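Local coordinates for protein mRNA transport regulator MTR2 (Candida albicans, PDB 1Q42) that affects mRNA transport from the nucleus to the cytoplasm and interacts with the export factor MEX67, at residues E30-D41 against L100-Y108. Numbering follows the deposited sequence.
Sequences EPFLKRFLASLD and LSSHQLTSY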
loop_
_atom_site.group_PDB
_atom_site.type_symbol
_atom_site.label_atom_id
_atom_site.label_comp_id
_atom_site.label_asym_id
_atom_site.label_seq_id
_atom_site.Cartn_x
_atom_site.Cartn_y
_atom_site.Cartn_z
ATOM N N GLU A 30 7.899 -7.024 -11.157
ATOM C CA GLU A 30 6.468 -7.341 -11.118
ATOM C C GLU A 30 6.024 -8.081 -9.842
ATOM O O GLU A 30 5.013 -7.716 -9.251
ATOM C CB GLU A 30 6.013 -8.092 -12.367
ATOM C CG GLU A 30 4.505 -8.311 -12.426
ATOM C CD GLU A 30 3.994 -8.647 -13.820
ATOM O OE1 GLU A 30 4.681 -8.329 -14.819
ATOM O OE2 GLU A 30 2.892 -9.233 -13.917
ATOM N N PRO A 31 6.744 -9.123 -9.422
ATOM C CA PRO A 31 6.438 -9.772 -8.140
ATOM C C PRO A 31 6.517 -8.820 -6.947
ATOM O O PRO A 31 5.673 -8.930 -6.061
ATOM C CB PRO A 31 7.495 -10.884 -8.020
ATOM C CG PRO A 31 8.137 -11.002 -9.341
ATOM C CD PRO A 31 7.874 -9.768 -10.116
ATOM N N PHE A 32 7.492 -7.905 -6.931
ATOM C CA PHE A 32 7.602 -6.923 -5.847
ATOM C C PHE A 32 6.368 -6.033 -5.772
ATOM O O PHE A 32 5.838 -5.812 -4.688
ATOM C CB PHE A 32 8.847 -6.046 -6.002
ATOM C CG PHE A 32 8.771 -4.747 -5.233
ATOM C CD1 PHE A 32 8.774 -4.749 -3.841
ATOM C CD2 PHE A 32 8.697 -3.529 -5.897
ATOM C CE1 PHE A 32 8.703 -3.548 -3.118
ATOM C CE2 PHE A 32 8.628 -2.331 -5.177
ATOM C CZ PHE A 32 8.627 -2.351 -3.789
ATOM N N LEU A 33 5.917 -5.532 -6.917
ATOM C CA LEU A 33 4.730 -4.662 -6.952
ATOM C C LEU A 33 3.482 -5.398 -6.501
ATOM O O LEU A 33 2.650 -4.839 -5.787
ATOM C CB LEU A 33 4.514 -4.065 -8.346
ATOM C CG LEU A 33 5.592 -3.103 -8.833
ATOM C CD1 LEU A 33 5.277 -2.609 -10.248
ATOM C CD2 LEU A 33 5.781 -1.906 -7.882
ATOM N N LYS A 34 3.351 -6.653 -6.912
ATOM C CA LYS A 34 2.199 -7.454 -6.515
ATOM C C LYS A 34 2.188 -7.711 -5.010
ATOM O O LYS A 34 1.132 -7.654 -4.380
ATOM C CB LYS A 34 2.134 -8.741 -7.333
ATOM C CG LYS A 34 1.734 -8.450 -8.764
ATOM C CD LYS A 34 1.778 -9.672 -9.655
ATOM C CE LYS A 34 0.870 -9.468 -10.861
ATOM N NZ LYS A 34 1.142 -10.435 -11.950
ATOM N N ARG A 35 3.359 -7.931 -4.430
ATOM C CA ARG A 35 3.482 -8.103 -2.986
ATOM C C ARG A 35 3.120 -6.817 -2.227
ATOM O O ARG A 35 2.431 -6.854 -1.208
ATOM C CB ARG A 35 4.900 -8.523 -2.609
ATOM C CG ARG A 35 5.171 -9.988 -2.765
ATOM C CD ARG A 35 6.476 -10.415 -2.126
ATOM N NE ARG A 35 7.626 -10.014 -2.934
ATOM C CZ ARG A 35 8.542 -9.108 -2.599
ATOM N NH1 ARG A 35 8.482 -8.439 -1.444
ATOM N NH2 ARG A 35 9.537 -8.859 -3.444
ATOM N N PHE A 36 3.596 -5.686 -2.730
ATOM C CA PHE A 36 3.263 -4.375 -2.157
ATOM C C PHE A 36 1.745 -4.145 -2.163
ATOM O O PHE A 36 1.141 -3.838 -1.142
ATOM C CB PHE A 36 3.996 -3.282 -2.925
ATOM C CG PHE A 36 3.557 -1.909 -2.569
ATOM C CD1 PHE A 36 3.891 -1.361 -1.342
ATOM C CD2 PHE A 36 2.772 -1.180 -3.439
ATOM C CE1 PHE A 36 3.465 -0.091 -1.009
ATOM C CE2 PHE A 36 2.346 0.095 -3.103
ATOM C CZ PHE A 36 2.692 0.629 -1.894
ATOM N N LEU A 37 1.108 -4.371 -3.306
ATOM C CA LEU A 37 -0.344 -4.230 -3.397
ATOM C C LEU A 37 -1.097 -5.223 -2.515
ATOM O O LEU A 37 -2.105 -4.871 -1.912
ATOM C CB LEU A 37 -0.802 -4.360 -4.858
ATOM C CG LEU A 37 -0.295 -3.233 -5.769
ATOM C CD1 LEU A 37 -0.683 -3.458 -7.226
ATOM C CD2 LEU A 37 -0.761 -1.846 -5.287
ATOM N N ALA A 38 -0.630 -6.466 -2.438
ATOM C CA ALA A 38 -1.263 -7.458 -1.544
ATOM C C ALA A 38 -1.268 -7.005 -0.086
ATOM O O ALA A 38 -2.231 -7.253 0.662
ATOM C CB ALA A 38 -0.586 -8.851 -1.689
ATOM N N SER A 39 -0.204 -6.317 0.302
ATOM C CA SER A 39 -0.066 -5.779 1.640
ATOM C C SER A 39 -1.090 -4.661 1.915
ATOM O O SER A 39 -1.515 -4.492 3.057
ATOM C CB SER A 39 1.377 -5.328 1.918
ATOM O OG SER A 39 1.676 -3.994 1.513
ATOM N N LEU A 40 -1.517 -3.935 0.880
ATOM C CA LEU A 40 -2.592 -2.966 1.053
ATOM C C LEU A 40 -3.953 -3.649 1.090
ATOM O O LEU A 40 -4.878 -3.134 1.691
ATOM C CB LEU A 40 -2.591 -1.912 -0.060
ATOM C CG LEU A 40 -1.348 -1.057 -0.238
ATOM C CD1 LEU A 40 -1.569 -0.088 -1.391
ATOM C CD2 LEU A 40 -0.968 -0.340 1.059
ATOM N N ASP A 41 -4.052 -4.809 0.449
ATOM C CA ASP A 41 -5.306 -5.525 0.270
ATOM C C ASP A 41 -5.513 -6.620 1.328
ATOM O O ASP A 41 -6.446 -7.408 1.225
ATOM C CB ASP A 41 -5.319 -6.196 -1.102
ATOM C CG ASP A 41 -5.379 -5.212 -2.237
ATOM O OD1 ASP A 41 -5.645 -3.995 -2.006
ATOM O OD2 ASP A 41 -5.148 -5.597 -3.396
ATOM N N LEU A 100 -11.953 -2.688 2.913
ATOM C CA LEU A 100 -11.035 -3.621 2.294
ATOM C C LEU A 100 -10.915 -3.278 0.814
ATOM O O LEU A 100 -11.902 -2.954 0.184
ATOM C CB LEU A 100 -11.556 -5.049 2.427
ATOM C CG LEU A 100 -10.642 -6.164 1.916
ATOM C CD1 LEU A 100 -9.306 -6.137 2.645
ATOM C CD2 LEU A 100 -11.334 -7.510 2.069
ATOM N N SER A 101 -9.705 -3.383 0.288
ATOM C CA SER A 101 -9.395 -3.033 -1.085
ATOM C C SER A 101 -8.957 -4.240 -1.913
ATOM O O SER A 101 -8.484 -5.262 -1.389
ATOM C CB SER A 101 -8.295 -1.971 -1.099
ATOM O OG SER A 101 -7.140 -2.405 -0.385
ATOM N N SER A 102 -9.091 -4.098 -3.227
ATOM C CA SER A 102 -8.591 -5.083 -4.182
ATOM C C SER A 102 -8.002 -4.342 -5.393
ATOM O O SER A 102 -8.737 -3.770 -6.204
ATOM C CB SER A 102 -9.713 -6.011 -4.607
ATOM O OG SER A 102 -9.287 -6.916 -5.620
ATOM N N HIS A 103 -6.675 -4.312 -5.466
ATOM C CA HIS A 103 -5.919 -3.663 -6.547
ATOM C C HIS A 103 -5.587 -4.688 -7.631
ATOM O O HIS A 103 -5.297 -5.858 -7.336
ATOM C CB HIS A 103 -4.565 -3.135 -6.043
ATOM C CG HIS A 103 -4.633 -1.922 -5.159
ATOM N ND1 HIS A 103 -4.859 -1.992 -3.797
ATOM C CD2 HIS A 103 -4.458 -0.608 -5.444
ATOM C CE1 HIS A 103 -4.829 -0.769 -3.287
ATOM N NE2 HIS A 103 -4.572 0.088 -4.264
ATOM N N GLN A 104 -5.627 -4.252 -8.885
ATOM C CA GLN A 104 -5.163 -5.034 -10.014
ATOM C C GLN A 104 -4.095 -4.197 -10.723
ATOM O O GLN A 104 -4.378 -3.108 -11.213
ATOM C CB GLN A 104 -6.340 -5.337 -10.954
ATOM C CG GLN A 104 -6.002 -6.185 -12.154
ATOM C CD GLN A 104 -7.189 -6.382 -13.088
ATOM O OE1 GLN A 104 -8.335 -6.442 -12.642
ATOM N NE2 GLN A 104 -6.913 -6.478 -14.387
ATOM N N LEU A 105 -2.861 -4.689 -10.720
ATOM C CA LEU A 105 -1.763 -4.008 -11.406
ATOM C C LEU A 105 -2.026 -4.048 -12.906
ATOM O O LEU A 105 -2.366 -5.111 -13.437
ATOM C CB LEU A 105 -0.445 -4.695 -11.056
ATOM C CG LEU A 105 0.848 -4.175 -11.701
ATOM C CD1 LEU A 105 1.181 -2.806 -11.212
ATOM C CD2 LEU A 105 2.038 -5.129 -11.415
ATOM N N THR A 106 -1.935 -2.905 -13.597
ATOM C CA THR A 106 -2.183 -2.893 -15.042
ATOM C C THR A 106 -1.017 -2.488 -15.952
ATOM O O THR A 106 -1.000 -2.886 -17.116
ATOM C CB THR A 106 -3.438 -2.076 -15.389
ATOM O OG1 THR A 106 -3.341 -0.757 -14.828
ATOM C CG2 THR A 106 -4.693 -2.743 -14.777
ATOM N N SER A 107 -0.062 -1.718 -15.438
ATOM C CA SER A 107 1.148 -1.368 -16.185
ATOM C C SER A 107 2.202 -0.850 -15.221
ATOM O O SER A 107 1.886 -0.352 -14.144
ATOM C CB SER A 107 0.865 -0.285 -17.244
ATOM O OG SER A 107 0.347 0.904 -16.658
ATOM N N TYR A 108 3.460 -0.980 -15.604
ATOM C CA TYR A 108 4.534 -0.406 -14.815
ATOM C C TYR A 108 5.782 -0.178 -15.671
ATOM O O TYR A 108 5.927 -0.723 -16.768
ATOM C CB TYR A 108 4.878 -1.323 -13.640
ATOM C CG TYR A 108 5.398 -2.681 -14.071
ATOM C CD1 TYR A 108 6.764 -2.921 -14.191
ATOM C CD2 TYR A 108 4.516 -3.722 -14.379
ATOM C CE1 TYR A 108 7.242 -4.171 -14.591
ATOM C CE2 TYR A 108 4.985 -4.971 -14.777
ATOM C CZ TYR A 108 6.348 -5.185 -14.883
ATOM O OH TYR A 108 6.821 -6.414 -15.284
HETATM O O HOH W 1 -8.572 -7.922 -0.677
#
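Leu33 and Leu37 of helix 30-40 interlock with Leu105 and His103 of strand 101-108, where the long helix of this NTF2-like fold lies nearly antiparallel (165°) to an edge strand of its curved sheet. Leu105 is the central bump. Its CD2 sits against CB of Leu33 and the CG methylenes of Glu30 and Lys34, and Leu37 CD1 rests on its CB at 4.0 Å. In return, Leu37 fills the hollow between Leu105 and His103. Its CD2 lies over one face of the imidazole, 4.1 Å from the ring centroid, in a CH-pi contact. Leu33 CD1 packs against Tyr108 CB at 3.6 Å. With CG anti to the backbone N (chi1 -174°), Glu30 stretches out from the helix and crosses the Tyr108 side chain at about a right angle; its OE1 accepts from Tyr108 OH on the anti lone pair. Its other oxygen, OE2, forms a salt bridge with Lys34 NZ.

At the opposite end, Asp41 leaves the helix and turns its carboxylate to the strand. OD2 takes a straight bond from His103 N (179°). OD1 takes two donors, Ser101 OG on the anti side and His103 ND1 on the syn side. This fixes the imidazole nearly coplanar with the carboxylate, while Tyr188 OH holds NE2. A water donates to both Asp41 O and Ser101 O. The His103 ND1 to Asp41 OD1 distance is 2.8 Å, with OD1 close to the ring plane.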